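EGF family domain-containing protein (Toxoplasma gondii, PDB 4Z80) binds a peptide of the rhoptry neck protein RON2L1 and, as an AMA1-type membrane protein, probably helps form the moving junction during host-cell invasion. Local coordinates at residues G34-T39 / Y45-R50; R169-T174 / T262-P267; Q204-Y209 / Y220-Q225; L307-D310 / F315-V318; A325-V330 / L449-P454. All blocks are in the same frame, centred on the assembly; numbering follows the deposited sequence.

Interaction 1: G34-T39 / Y45-R50; sequences GTKSHT and YRWTER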
# COMPACT_ATOMS: atom_id res chain seq x y z
N GLY A 34 -15.58 -5.56 16.53
CA GLY A 34 -14.21 -5.72 16.97
C GLY A 34 -13.99 -5.05 18.32
O GLY A 34 -14.63 -4.05 18.63
N THR A 35 -13.08 -5.60 19.12
CA THR A 35 -12.85 -5.09 20.47
C THR A 35 -11.90 -3.89 20.51
O THR A 35 -11.80 -3.22 21.53
CB THR A 35 -12.30 -6.20 21.38
OG1 THR A 35 -11.06 -6.68 20.86
CG2 THR A 35 -13.30 -7.35 21.48
N LYS A 36 -11.21 -3.63 19.40
CA LYS A 36 -10.30 -2.49 19.31
C LYS A 36 -11.02 -1.28 18.73
O LYS A 36 -11.84 -1.43 17.82
CB LYS A 36 -9.09 -2.83 18.44
CG LYS A 36 -8.37 -4.10 18.84
CD LYS A 36 -7.82 -4.03 20.26
CE LYS A 36 -7.15 -5.34 20.63
NZ LYS A 36 -6.61 -5.32 22.01
N SER A 37 -10.72 -0.09 19.23
CA SER A 37 -11.36 1.11 18.71
C SER A 37 -10.52 2.35 18.86
O SER A 37 -9.63 2.43 19.70
CB SER A 37 -12.71 1.32 19.39
OG SER A 37 -12.55 1.59 20.77
N HIS A 38 -10.81 3.32 18.00
CA HIS A 38 -10.15 4.61 18.06
C HIS A 38 -11.00 5.65 17.36
O HIS A 38 -11.50 5.40 16.27
CB HIS A 38 -8.78 4.55 17.39
CG HIS A 38 -8.07 5.86 17.39
ND1 HIS A 38 -7.49 6.40 18.52
CD2 HIS A 38 -7.82 6.74 16.39
CE1 HIS A 38 -6.92 7.55 18.23
NE2 HIS A 38 -7.10 7.78 16.94
N THR A 39 -11.14 6.81 17.99
CA THR A 39 -11.87 7.89 17.37
C THR A 39 -10.87 8.87 16.76
O THR A 39 -10.03 9.45 17.45
CB THR A 39 -12.79 8.59 18.37
OG1 THR A 39 -13.70 7.63 18.91
CG2 THR A 39 -13.58 9.70 17.69
N TYR A 45 -13.51 4.21 14.65
CA TYR A 45 -13.16 3.01 13.90
C TYR A 45 -13.12 1.80 14.82
O TYR A 45 -12.65 1.91 15.95
CB TYR A 45 -11.81 3.20 13.22
CG TYR A 45 -11.80 4.33 12.23
CD1 TYR A 45 -11.55 5.63 12.63
CD2 TYR A 45 -12.07 4.09 10.89
CE1 TYR A 45 -11.56 6.66 11.72
CE2 TYR A 45 -12.07 5.12 9.97
CZ TYR A 45 -11.82 6.40 10.39
OH TYR A 45 -11.82 7.43 9.48
N ARG A 46 -13.61 0.67 14.33
CA ARG A 46 -13.63 -0.57 15.10
C ARG A 46 -12.93 -1.68 14.34
O ARG A 46 -13.16 -1.86 13.15
CB ARG A 46 -15.07 -0.98 15.40
CG ARG A 46 -15.89 0.09 16.11
CD ARG A 46 -15.66 0.03 17.59
NE ARG A 46 -16.45 -1.05 18.19
CZ ARG A 46 -16.13 -1.71 19.29
NH1 ARG A 46 -16.92 -2.67 19.74
NH2 ARG A 46 -15.00 -1.43 19.94
N TRP A 47 -12.08 -2.44 15.03
CA TRP A 47 -11.38 -3.53 14.37
C TRP A 47 -11.03 -4.68 15.30
O TRP A 47 -11.12 -4.59 16.53
CB TRP A 47 -10.12 -3.00 13.69
CG TRP A 47 -8.99 -2.52 14.59
CD1 TRP A 47 -7.94 -3.27 15.07
CD2 TRP A 47 -8.78 -1.19 15.08
NE1 TRP A 47 -7.11 -2.48 15.83
CE2 TRP A 47 -7.60 -1.20 15.85
CE3 TRP A 47 -9.48 0.02 14.94
CZ2 TRP A 47 -7.11 -0.07 16.48
CZ3 TRP A 47 -8.98 1.15 15.57
CH2 TRP A 47 -7.81 1.10 16.34
N THR A 48 -10.67 -5.80 14.67
CA THR A 48 -10.15 -6.97 15.35
C THR A 48 -8.68 -7.13 14.98
O THR A 48 -8.31 -7.01 13.82
CB THR A 48 -10.92 -8.24 14.96
OG1 THR A 48 -12.22 -8.21 15.56
CG2 THR A 48 -10.18 -9.51 15.42
N GLU A 49 -7.86 -7.43 15.98
CA GLU A 49 -6.46 -7.72 15.76
C GLU A 49 -6.28 -9.23 15.70
O GLU A 49 -6.46 -9.92 16.69
CB GLU A 49 -5.63 -7.10 16.88
CG GLU A 49 -4.16 -7.37 16.81
CD GLU A 49 -3.43 -6.76 17.99
OE1 GLU A 49 -3.67 -5.55 18.28
OE2 GLU A 49 -2.64 -7.48 18.65
N ARG A 50 -5.94 -9.74 14.51
CA ARG A 50 -5.81 -11.18 14.30
C ARG A 50 -4.48 -11.71 14.81
O ARG A 50 -4.41 -12.80 15.38
CB ARG A 50 -5.96 -11.51 12.81
CG ARG A 50 -7.31 -11.10 12.25
CD ARG A 50 -7.70 -11.92 11.03
NE ARG A 50 -6.77 -11.75 9.92
CZ ARG A 50 -6.92 -12.33 8.73
NH1 ARG A 50 -6.02 -12.13 7.78
NH2 ARG A 50 -7.97 -13.12 8.51
O HOH W 1 -11.98 -8.00 18.16
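The indole of Trp47 takes Lys36 on one face and His38 at its edge. Lys36 CB sits 3.4 Å from the centroid of the five-membered ring of Trp47 and only 15° off its normal, a close CH-pi contact, while His38 CB meets Trp47 CH2 near the ring plane at 3.7 Å. Trp47 CG lies between its backbone N and carbonyl carbon (chi1 69°), which swings the indole across toward the neighbouring strand. The Tyr45 ring turns its edge to His38 O and packs edge-to-face on Phe253; the Arg46 guanidinium has Ser37 CB at its edge.

The strands form an antiparallel beta hairpin, with Trp47, Tyr45, Lys36 and His38 on one face and Arg46 and Ser37 on the other. Lys36 with Trp47 and His38 with Tyr45 are hydrogen-bonded pairs, the shortest bond being Tyr45 N to His38 O at 2.8 Å, and Ser37 with Arg46 is the non-hydrogen-bonded pair between them. Before the strand, Gly34 CA approaches Trp47 O to 3.3 Å, a closeness suited to glycine. One water accepts from Thr35 N at 2.8 Å and lies 2.6 Å from Thr48 OG1, extending the join past the paired residues.

Strand 45-50 also pairs with strand 27-30, as the middle one of three. Main-chain bonding thus sets the register, while the aliphatic base of Lys36 covers Trp47 and its ammonium end leads outward, where the carboxylate of Glu49, not in contact, may still attract it.

Interaction 2: R169-T174 / T262-P267; sequences RQDMVT and TTHCWP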
# COMPACT_ATOMS: atom_id res chain seq x y z
N ARG A 169 -25.97 -2.56 -2.72
CA ARG A 169 -26.81 -3.17 -1.70
C ARG A 169 -26.50 -4.65 -1.46
O ARG A 169 -26.71 -5.15 -0.35
CB ARG A 169 -28.28 -2.97 -2.06
CG ARG A 169 -28.74 -1.54 -1.78
CD ARG A 169 -30.04 -1.13 -2.47
NE ARG A 169 -30.84 -2.24 -2.97
CZ ARG A 169 -32.01 -2.10 -3.58
NH1 ARG A 169 -32.68 -3.17 -4.01
NH2 ARG A 169 -32.52 -0.89 -3.76
N GLN A 170 -25.98 -5.36 -2.47
CA GLN A 170 -25.72 -6.79 -2.36
C GLN A 170 -24.26 -7.11 -2.04
O GLN A 170 -23.96 -8.17 -1.49
CB GLN A 170 -26.08 -7.54 -3.65
CG GLN A 170 -27.22 -6.97 -4.46
CD GLN A 170 -28.52 -7.66 -4.18
OE1 GLN A 170 -28.88 -7.90 -3.03
NE2 GLN A 170 -29.24 -7.99 -5.24
N ASP A 171 -23.35 -6.22 -2.44
CA ASP A 171 -21.92 -6.44 -2.20
C ASP A 171 -21.35 -5.51 -1.14
O ASP A 171 -20.69 -5.97 -0.22
CB ASP A 171 -21.12 -6.30 -3.50
CG ASP A 171 -21.13 -7.56 -4.35
OD1 ASP A 171 -21.59 -8.62 -3.88
OD2 ASP A 171 -20.66 -7.49 -5.51
N MET A 172 -21.58 -4.21 -1.27
CA MET A 172 -20.96 -3.26 -0.36
C MET A 172 -21.60 -3.22 1.03
O MET A 172 -20.93 -3.50 2.02
CB MET A 172 -20.96 -1.87 -0.98
CG MET A 172 -19.98 -1.75 -2.14
SD MET A 172 -20.15 -0.18 -3.00
CE MET A 172 -18.65 -0.12 -3.96
N VAL A 173 -22.89 -2.88 1.12
CA VAL A 173 -23.48 -2.61 2.44
C VAL A 173 -23.51 -3.83 3.35
O VAL A 173 -23.47 -3.68 4.58
CB VAL A 173 -24.92 -2.05 2.32
CG1 VAL A 173 -24.90 -0.72 1.60
CG2 VAL A 173 -25.83 -3.03 1.65
N THR A 174 -23.58 -5.02 2.77
CA THR A 174 -23.62 -6.25 3.56
C THR A 174 -22.23 -6.87 3.77
O THR A 174 -22.10 -8.00 4.25
CB THR A 174 -24.54 -7.29 2.90
OG1 THR A 174 -24.13 -7.53 1.55
CG2 THR A 174 -25.99 -6.80 2.89
N THR A 262 -13.10 0.60 -1.96
CA THR A 262 -13.27 0.41 -3.41
C THR A 262 -13.13 -1.04 -3.90
O THR A 262 -13.19 -1.27 -5.10
CB THR A 262 -12.25 1.27 -4.21
OG1 THR A 262 -10.92 1.02 -3.74
CG2 THR A 262 -12.57 2.74 -4.06
N THR A 263 -12.97 -1.99 -2.99
CA THR A 263 -12.90 -3.41 -3.36
C THR A 263 -13.97 -3.84 -4.37
O THR A 263 -13.66 -4.47 -5.38
CB THR A 263 -13.02 -4.29 -2.10
OG1 THR A 263 -11.81 -4.16 -1.32
CG2 THR A 263 -13.26 -5.77 -2.44
N HIS A 264 -15.22 -3.49 -4.11
CA HIS A 264 -16.31 -4.01 -4.93
C HIS A 264 -16.49 -3.26 -6.24
O HIS A 264 -17.36 -3.61 -7.04
CB HIS A 264 -17.61 -4.02 -4.13
CG HIS A 264 -17.57 -4.96 -2.98
ND1 HIS A 264 -17.40 -6.32 -3.15
CD2 HIS A 264 -17.63 -4.74 -1.64
CE1 HIS A 264 -17.37 -6.90 -1.96
NE2 HIS A 264 -17.50 -5.97 -1.03
N CYS A 265 -15.67 -2.25 -6.47
CA CYS A 265 -15.65 -1.53 -7.74
C CYS A 265 -15.00 -2.35 -8.85
O CYS A 265 -15.16 -2.04 -10.02
CB CYS A 265 -14.90 -0.21 -7.60
SG CYS A 265 -15.53 0.89 -6.31
N TRP A 266 -14.25 -3.39 -8.47
CA TRP A 266 -13.52 -4.20 -9.44
C TRP A 266 -14.28 -5.47 -9.74
O TRP A 266 -14.93 -6.04 -8.86
CB TRP A 266 -12.12 -4.54 -8.93
CG TRP A 266 -11.40 -3.36 -8.40
CD1 TRP A 266 -11.01 -3.16 -7.11
CD2 TRP A 266 -11.00 -2.19 -9.13
NE1 TRP A 266 -10.38 -1.95 -6.99
CE2 TRP A 266 -10.36 -1.33 -8.22
CE3 TRP A 266 -11.11 -1.79 -10.47
CZ2 TRP A 266 -9.82 -0.10 -8.59
CZ3 TRP A 266 -10.58 -0.56 -10.84
CH2 TRP A 266 -9.95 0.27 -9.91
N PRO A 267 -14.20 -5.95 -10.99
CA PRO A 267 -14.94 -7.16 -11.34
C PRO A 267 -14.25 -8.42 -10.85
O PRO A 267 -13.02 -8.51 -10.88
CB PRO A 267 -14.96 -7.12 -12.86
CG PRO A 267 -13.69 -6.45 -13.22
CD PRO A 267 -13.43 -5.43 -12.13
O HOH W 2 -19.19 -5.98 -7.15
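Asp171 and Met172 meet His264 from different sides. Asp171 CB lies over one face of the imidazole, 3.9 Å from the centroid of the His264 ring and 19° off its normal, with the carboxylate turned 28° from the ring plane; Thr263 CG2 covers the opposite face. Met172 runs past the histidine in the reverse direction, its CG 3.8 Å from His264 CB. Its chain is extended beyond CG (chi2 173°), which carries the methyl CE on to Cys265 SG at 4.0 Å, a fitting apolar neighbour for a disulfide sulfur. No direct hydrogen bond joins the segments, but one water donates to both: 2.7 Å to Asp171 OD2 and 3.0 Å to His264 O.

The contact ties the C-terminal part of helix 165-172 to a short 3-10 segment, 263-265, that follows helix 252-262 in the region related to apical membrane antigen 1, a family of the PAN clan. Cys265 N bonds to Thr262 O at 3.0 Å, at the start of this segment.

A second shell orients the polar groups. Asp175 OD2 accepts from His264 NE2, holding the rotation of the ring, and Tyr71 OH bonds to Asp171 OD1. The Cys161-Cys265 disulfide fixes the cysteine end. The bound RON2L1 peptide reaches the two water-bridged atoms directly: its Gln10 N donates to Asp171 OD2 and its Ser11 OG bonds to His264 O.

Interaction 3: Q204-Y209 / Y220-Q225; sequences QPYTEY and YDYKGQ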
# COMPACT_ATOMS: atom_id res chain seq x y z
N GLN A 204 -16.22 14.60 -26.27
CA GLN A 204 -16.84 13.36 -25.80
C GLN A 204 -17.89 13.63 -24.72
O GLN A 204 -17.86 14.68 -24.07
CB GLN A 204 -15.76 12.41 -25.28
CG GLN A 204 -15.28 12.74 -23.87
CD GLN A 204 -13.80 12.49 -23.67
OE1 GLN A 204 -13.02 12.42 -24.62
NE2 GLN A 204 -13.39 12.35 -22.41
N PRO A 205 -18.83 12.69 -24.51
CA PRO A 205 -19.96 12.90 -23.60
C PRO A 205 -19.65 12.67 -22.11
O PRO A 205 -20.53 12.26 -21.36
CB PRO A 205 -20.99 11.89 -24.10
CG PRO A 205 -20.16 10.76 -24.60
CD PRO A 205 -18.94 11.40 -25.22
N TYR A 206 -18.41 12.93 -21.70
CA TYR A 206 -18.03 12.76 -20.31
C TYR A 206 -16.66 13.37 -20.07
O TYR A 206 -15.93 13.67 -21.01
CB TYR A 206 -18.00 11.28 -19.92
CG TYR A 206 -17.09 10.45 -20.80
CD1 TYR A 206 -15.74 10.31 -20.50
CD2 TYR A 206 -17.58 9.81 -21.93
CE1 TYR A 206 -14.90 9.56 -21.31
CE2 TYR A 206 -16.75 9.06 -22.74
CZ TYR A 206 -15.41 8.93 -22.42
OH TYR A 206 -14.59 8.18 -23.23
N THR A 207 -16.32 13.55 -18.80
CA THR A 207 -14.97 13.93 -18.41
C THR A 207 -14.33 12.74 -17.71
O THR A 207 -14.94 12.11 -16.85
CB THR A 207 -14.95 15.17 -17.49
OG1 THR A 207 -15.57 16.27 -18.17
CG2 THR A 207 -13.52 15.55 -17.13
N GLU A 208 -13.09 12.44 -18.09
CA GLU A 208 -12.37 11.28 -17.55
C GLU A 208 -11.65 11.61 -16.25
O GLU A 208 -10.90 12.58 -16.18
CB GLU A 208 -11.37 10.76 -18.58
CG GLU A 208 -10.61 9.51 -18.14
CD GLU A 208 -9.47 9.14 -19.07
OE1 GLU A 208 -9.41 9.69 -20.20
OE2 GLU A 208 -8.63 8.31 -18.68
N TYR A 209 -11.88 10.79 -15.24
CA TYR A 209 -11.15 10.88 -13.98
C TYR A 209 -10.51 9.51 -13.70
O TYR A 209 -9.98 8.90 -14.62
CB TYR A 209 -12.09 11.32 -12.84
CG TYR A 209 -12.61 12.73 -13.02
CD1 TYR A 209 -11.77 13.83 -12.87
CD2 TYR A 209 -13.94 12.96 -13.35
CE1 TYR A 209 -12.24 15.12 -13.03
CE2 TYR A 209 -14.42 14.25 -13.52
CZ TYR A 209 -13.56 15.32 -13.36
OH TYR A 209 -14.02 16.61 -13.52
N TYR A 220 -4.32 1.05 -18.91
CA TYR A 220 -5.07 0.32 -19.92
C TYR A 220 -5.95 1.26 -20.71
O TYR A 220 -6.34 2.32 -20.24
CB TYR A 220 -5.89 -0.81 -19.28
CG TYR A 220 -7.27 -0.49 -18.73
CD1 TYR A 220 -7.45 0.15 -17.51
CD2 TYR A 220 -8.41 -0.91 -19.42
CE1 TYR A 220 -8.71 0.39 -17.01
CE2 TYR A 220 -9.67 -0.67 -18.92
CZ TYR A 220 -9.82 -0.02 -17.72
OH TYR A 220 -11.09 0.20 -17.23
N ASP A 221 -6.21 0.86 -21.95
CA ASP A 221 -7.04 1.62 -22.88
C ASP A 221 -8.51 1.30 -22.60
O ASP A 221 -9.07 0.36 -23.16
CB ASP A 221 -6.64 1.27 -24.32
CG ASP A 221 -7.45 2.04 -25.35
OD1 ASP A 221 -8.27 2.89 -24.96
OD2 ASP A 221 -7.24 1.78 -26.56
N TYR A 222 -9.11 2.07 -21.71
CA TYR A 222 -10.48 1.79 -21.27
C TYR A 222 -11.46 2.05 -22.40
O TYR A 222 -12.48 1.40 -22.49
CB TYR A 222 -10.85 2.64 -20.04
CG TYR A 222 -11.19 4.08 -20.39
CD1 TYR A 222 -12.46 4.42 -20.85
CD2 TYR A 222 -10.24 5.08 -20.28
CE1 TYR A 222 -12.76 5.72 -21.19
CE2 TYR A 222 -10.53 6.38 -20.61
CZ TYR A 222 -11.79 6.70 -21.07
OH TYR A 222 -12.08 8.00 -21.40
N LYS A 223 -11.13 3.02 -23.25
CA LYS A 223 -12.06 3.46 -24.29
C LYS A 223 -12.04 2.59 -25.53
O LYS A 223 -13.09 2.31 -26.12
CB LYS A 223 -11.76 4.90 -24.69
CG LYS A 223 -12.70 5.44 -25.76
CD LYS A 223 -12.40 6.90 -26.04
CE LYS A 223 -13.50 7.53 -26.87
NZ LYS A 223 -12.98 8.26 -28.06
N GLY A 224 -10.85 2.18 -25.94
CA GLY A 224 -10.70 1.53 -27.23
C GLY A 224 -10.67 2.59 -28.32
O GLY A 224 -10.87 3.77 -28.07
N GLN A 225 -10.44 2.14 -29.55
CA GLN A 225 -10.24 3.05 -30.67
C GLN A 225 -11.54 3.55 -31.30
O GLN A 225 -11.52 4.48 -32.09
CB GLN A 225 -9.41 2.35 -31.75
CG GLN A 225 -7.96 2.14 -31.35
CD GLN A 225 -7.05 3.19 -31.94
OE1 GLN A 225 -6.75 3.18 -33.14
NE2 GLN A 225 -6.62 4.13 -31.10
O HOH W 3 -10.10 9.31 -23.24
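The backbones around Glu208 and Tyr222 stand well apart, the nearest CA atoms, those of Glu208 and Lys223, being 10.3 Å from each other, so side chains and a water bridge the gap. Glu208 belongs to strand 207-208, half of a two-stranded antiparallel sheet with 195-196; Tyr222 ends an inverse gamma turn centred on Asp221.

The two phenols come from opposite directions. Tyr206 OH and Tyr222 OH are hydrogen-bonded at 3.1 Å, either able to donate, and each hydroxyl lies near the plane of the other ring, at its edge. Gln204 CG covers one face of the Tyr206 ring, and Ile25 of the bound RON2L1 peptide packs on Tyr206. Glu208, long and extended, reaches Tyr222 with its carboxylate plane 71° from the ring, OE2 lying 3.3 Å from Tyr222 CE2. That carboxylate suits its buried place because His238 bonds to OE2 and Lys241 forms a salt bridge with OE1, which probably favours the charged form. A water donates to Glu208 OE1 at 3.1 Å and bonds to Tyr222 OH.

An Asx motif spans Tyr222: Gly224 N donates to Asp221 OD1 at 2.8 Å, from above the carboxylate plane.

Interaction 4: L307-D310 / F315-V318; sequences LTTD and FYCV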
# COMPACT_ATOMS: atom_id res chain seq x y z
N LEU A 307 12.97 -7.81 -15.26
CA LEU A 307 12.74 -6.46 -15.82
C LEU A 307 11.84 -6.41 -17.06
O LEU A 307 10.99 -5.53 -17.14
CB LEU A 307 14.08 -5.78 -16.14
CG LEU A 307 14.97 -5.47 -14.92
CD1 LEU A 307 16.29 -4.85 -15.36
CD2 LEU A 307 14.27 -4.57 -13.91
N THR A 308 12.02 -7.33 -18.01
CA THR A 308 11.15 -7.38 -19.18
C THR A 308 10.84 -8.81 -19.57
O THR A 308 11.71 -9.69 -19.51
CB THR A 308 11.79 -6.64 -20.40
OG1 THR A 308 13.09 -7.19 -20.68
CG2 THR A 308 11.94 -5.16 -20.11
N THR A 309 9.59 -9.04 -19.94
CA THR A 309 9.15 -10.31 -20.52
C THR A 309 7.89 -10.07 -21.33
O THR A 309 7.20 -9.08 -21.12
CB THR A 309 8.86 -11.39 -19.46
OG1 THR A 309 8.57 -12.63 -20.11
CG2 THR A 309 7.68 -11.00 -18.58
N ASP A 310 7.58 -11.00 -22.23
CA ASP A 310 6.30 -10.99 -22.94
C ASP A 310 5.31 -12.01 -22.39
O ASP A 310 4.14 -12.05 -22.79
CB ASP A 310 6.52 -11.26 -24.43
CG ASP A 310 7.37 -10.20 -25.09
OD1 ASP A 310 7.12 -9.00 -24.85
OD2 ASP A 310 8.29 -10.58 -25.85
N PHE A 315 5.49 -13.62 -13.55
CA PHE A 315 5.47 -12.52 -12.60
C PHE A 315 6.88 -11.96 -12.49
O PHE A 315 7.86 -12.70 -12.51
CB PHE A 315 4.95 -12.97 -11.22
CG PHE A 315 4.41 -11.84 -10.37
CD1 PHE A 315 5.27 -11.06 -9.61
CD2 PHE A 315 3.05 -11.55 -10.35
CE1 PHE A 315 4.79 -10.01 -8.84
CE2 PHE A 315 2.57 -10.49 -9.57
CZ PHE A 315 3.44 -9.74 -8.81
N TYR A 316 6.98 -10.64 -12.40
CA TYR A 316 8.27 -9.97 -12.36
C TYR A 316 9.03 -10.13 -11.06
O TYR A 316 8.45 -10.23 -9.97
CB TYR A 316 8.08 -8.48 -12.65
CG TYR A 316 7.97 -8.18 -14.12
CD1 TYR A 316 9.11 -8.20 -14.92
CD2 TYR A 316 6.75 -7.90 -14.73
CE1 TYR A 316 9.04 -7.95 -16.27
CE2 TYR A 316 6.68 -7.64 -16.09
CZ TYR A 316 7.82 -7.66 -16.84
OH TYR A 316 7.79 -7.41 -18.20
N CYS A 317 10.36 -10.17 -11.19
CA CYS A 317 11.26 -10.10 -10.04
C CYS A 317 11.07 -8.75 -9.37
O CYS A 317 11.28 -7.72 -10.01
CB CYS A 317 12.71 -10.25 -10.48
SG CYS A 317 13.11 -11.71 -11.48
N VAL A 318 10.66 -8.74 -8.11
CA VAL A 318 10.49 -7.49 -7.38
C VAL A 318 10.96 -7.67 -5.95
O VAL A 318 11.01 -8.78 -5.44
CB VAL A 318 9.00 -7.00 -7.37
CG1 VAL A 318 8.49 -6.76 -8.77
CG2 VAL A 318 8.10 -7.98 -6.63
O HOH W 4 12.00 -7.14 -12.68
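The loop that leads into strand 318-321 is closed by the Cys304-Cys317 disulfide, and within it Tyr316 reaches back across to Leu307 and Thr309. Tyr316 CG lies anti to its carbonyl carbon (chi1 -82°), and the long phenol then spans the loop to meet main chain as well as side chain. Thr309 N donates to Tyr316 OH at 3.0 Å, with a somewhat bent N-H...O angle of 139°. The Thr309 methyl CG2 lies 3.8 Å from Tyr316 CZ, while the hydroxyl OG1 of the same threonine is used on Asp311 N; a threonine can thus offer a methyl to the ring and a hydroxyl to the backbone. Thr308 CA is at the edge of the ring, 3.5 Å from Tyr316 OH.

Farther back along the ring, Leu307 O comes within 3.2 Å of Tyr316 CE1. Arg116 links the two, giving a hydrogen bond to Leu307 O and a cation-pi contact to the tyrosine. Nearer the disulfide a water accepts from Leu307 N at 2.8 Å and probably donates to Cys317 O, joining the backbones of Leu307 and Cys317.

The hydroxyl of the buried Tyr316 has a second bond, to the carbonyl oxygen of Lys146. Since a carbonyl can only accept, the phenol probably gives its proton there and accepts from the amide of Thr309, which fixes the rotation of the hydroxyl and makes one side chain a link between two parts of the chain.

Interaction 5: A325-V330 / L449-P454; sequences ASSNMV and LSAVDP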
# COMPACT_ATOMS: atom_id res chain seq x y z
N ALA A 325 16.21 8.91 -1.56
CA ALA A 325 15.31 9.56 -2.51
C ALA A 325 13.86 9.05 -2.43
O ALA A 325 12.95 9.74 -2.86
CB ALA A 325 15.83 9.39 -3.92
N SER A 326 13.65 7.85 -1.88
CA SER A 326 12.28 7.32 -1.77
C SER A 326 11.57 7.80 -0.50
O SER A 326 10.47 7.33 -0.21
CB SER A 326 12.30 5.79 -1.83
OG SER A 326 12.75 5.20 -0.63
N SER A 327 12.16 8.73 0.24
CA SER A 327 11.64 9.08 1.56
C SER A 327 10.32 9.84 1.55
O SER A 327 9.74 10.06 2.62
CB SER A 327 12.67 9.90 2.33
OG SER A 327 13.84 9.14 2.56
N ASN A 328 9.85 10.24 0.38
CA ASN A 328 8.54 10.85 0.25
C ASN A 328 7.43 9.81 0.06
O ASN A 328 6.24 10.13 0.18
CB ASN A 328 8.52 11.82 -0.93
CG ASN A 328 8.90 11.15 -2.25
OD1 ASN A 328 9.88 10.39 -2.33
ND2 ASN A 328 8.13 11.42 -3.30
N MET A 329 7.81 8.57 -0.22
CA MET A 329 6.85 7.51 -0.52
C MET A 329 6.51 6.71 0.72
O MET A 329 7.33 6.58 1.63
CB MET A 329 7.40 6.58 -1.59
CG MET A 329 7.72 7.24 -2.92
SD MET A 329 6.37 8.26 -3.57
CE MET A 329 5.04 7.07 -3.64
N VAL A 330 5.28 6.20 0.75
CA VAL A 330 4.79 5.42 1.87
C VAL A 330 4.03 4.21 1.34
O VAL A 330 3.11 4.36 0.54
CB VAL A 330 3.84 6.24 2.78
CG1 VAL A 330 3.66 5.57 4.11
CG2 VAL A 330 4.34 7.67 2.97
N LEU A 449 10.49 0.82 10.03
CA LEU A 449 9.39 1.50 9.33
C LEU A 449 9.73 2.95 8.96
O LEU A 449 8.91 3.64 8.34
CB LEU A 449 8.13 1.46 10.21
CG LEU A 449 7.47 0.09 10.35
CD1 LEU A 449 6.55 0.06 11.54
CD2 LEU A 449 6.70 -0.27 9.09
N SER A 450 10.93 3.40 9.32
CA SER A 450 11.38 4.77 9.04
C SER A 450 11.88 4.93 7.60
O SER A 450 12.39 3.99 7.00
CB SER A 450 12.53 5.18 9.97
OG SER A 450 12.25 4.94 11.33
N ALA A 451 11.76 6.14 7.06
CA ALA A 451 12.53 6.50 5.87
C ALA A 451 14.02 6.48 6.23
O ALA A 451 14.39 6.54 7.41
CB ALA A 451 12.10 7.86 5.34
N VAL A 452 14.88 6.41 5.21
CA VAL A 452 16.32 6.21 5.46
C VAL A 452 17.21 7.38 5.06
O VAL A 452 18.42 7.25 5.08
CB VAL A 452 16.85 4.94 4.73
CG1 VAL A 452 16.07 3.72 5.18
CG2 VAL A 452 16.79 5.08 3.22
N ASP A 453 16.63 8.54 4.73
CA ASP A 453 17.42 9.73 4.43
C ASP A 453 17.86 10.42 5.71
O ASP A 453 17.04 10.98 6.43
CB ASP A 453 16.60 10.69 3.56
CG ASP A 453 17.43 11.86 3.04
OD1 ASP A 453 18.60 12.02 3.44
OD2 ASP A 453 16.88 12.63 2.22
N PRO A 454 19.16 10.40 6.03
CA PRO A 454 19.56 11.05 7.27
C PRO A 454 19.36 12.57 7.24
O PRO A 454 19.28 13.18 8.30
CB PRO A 454 21.06 10.70 7.39
CG PRO A 454 21.49 10.39 6.01
CD PRO A 454 20.31 9.77 5.33
O HOH W 5 13.48 6.26 2.49
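The direct contact between Ser327, Ala451 and Asp453 is van der Waals packing. Ser327 OG lies 3.3 Å from Asp453 CB and 3.5 Å from Ala451 CB, so the hydroxyl faces two carbon atoms of the facing loop. Ser327 CB adds a 3.7 Å contact with Ala451 CB. The backbones come within 5.1 Å between the CA atoms of Ser327 and Ala451, and small residues suit so close an approach. While the methylene of Asp453 touches the serine hydroxyl, its carboxylate turns to another task, OD1 bonding to Ser455 OG.

Hydrogen bonding between the segments is indirect. A water donates to Ser327 OG at 2.9 Å and accepts from Val452 N at 3.1 Å, supplying a partner for the amide of this buried residue. The first torsion of Ser327 (chi1 -63°) turns the hydroxyl back beside its own backbone N, within reach of Ala324 O, to which it gives its proton; two bonds with different roles thus grip it. Arg347 contributes from outside: its NH1 bonds to Ser327 O, and its backbone pairs with Ala451, so one residue holds both sides.

Local backbone bonding shapes the first segment, where Met329 N donates to Ser326 O at 2.9 Å. That bond closes a type I beta turn from Ser326 to Met329 that leads into strand 329-332 of a four-stranded antiparallel sheet. The partner loop follows strand 443-447 of a second antiparallel sheet and rests through Val452 on helix 378-387, so a type I turn at the head of a strand packs on a loop that leaves another sheet.

How the interactions relate
Along the chain interaction 1 comes first, and interaction 3 falls within the long span that interaction 2 brackets; interactions 4 and 5 follow. None touches another. Interactions 2 and 3 approach most closely, with about 6 Å between nearest atoms, whereas interaction 1, in its three-stranded sheet, lies on the other side of the chain's centre from interaction 4, about 38 Å between centres. Interactions 1 and 2 are both tied to helix 252-262, the one by packing of Tyr45 and the other by the 3-10 segment that follows it. Interaction 5 joins residues over a hundred positions apart and links two sheets; interactions 2 and 4 each hold a disulfide cysteine, and only interactions 2 and 3 of the five meet the RON2L1 peptide.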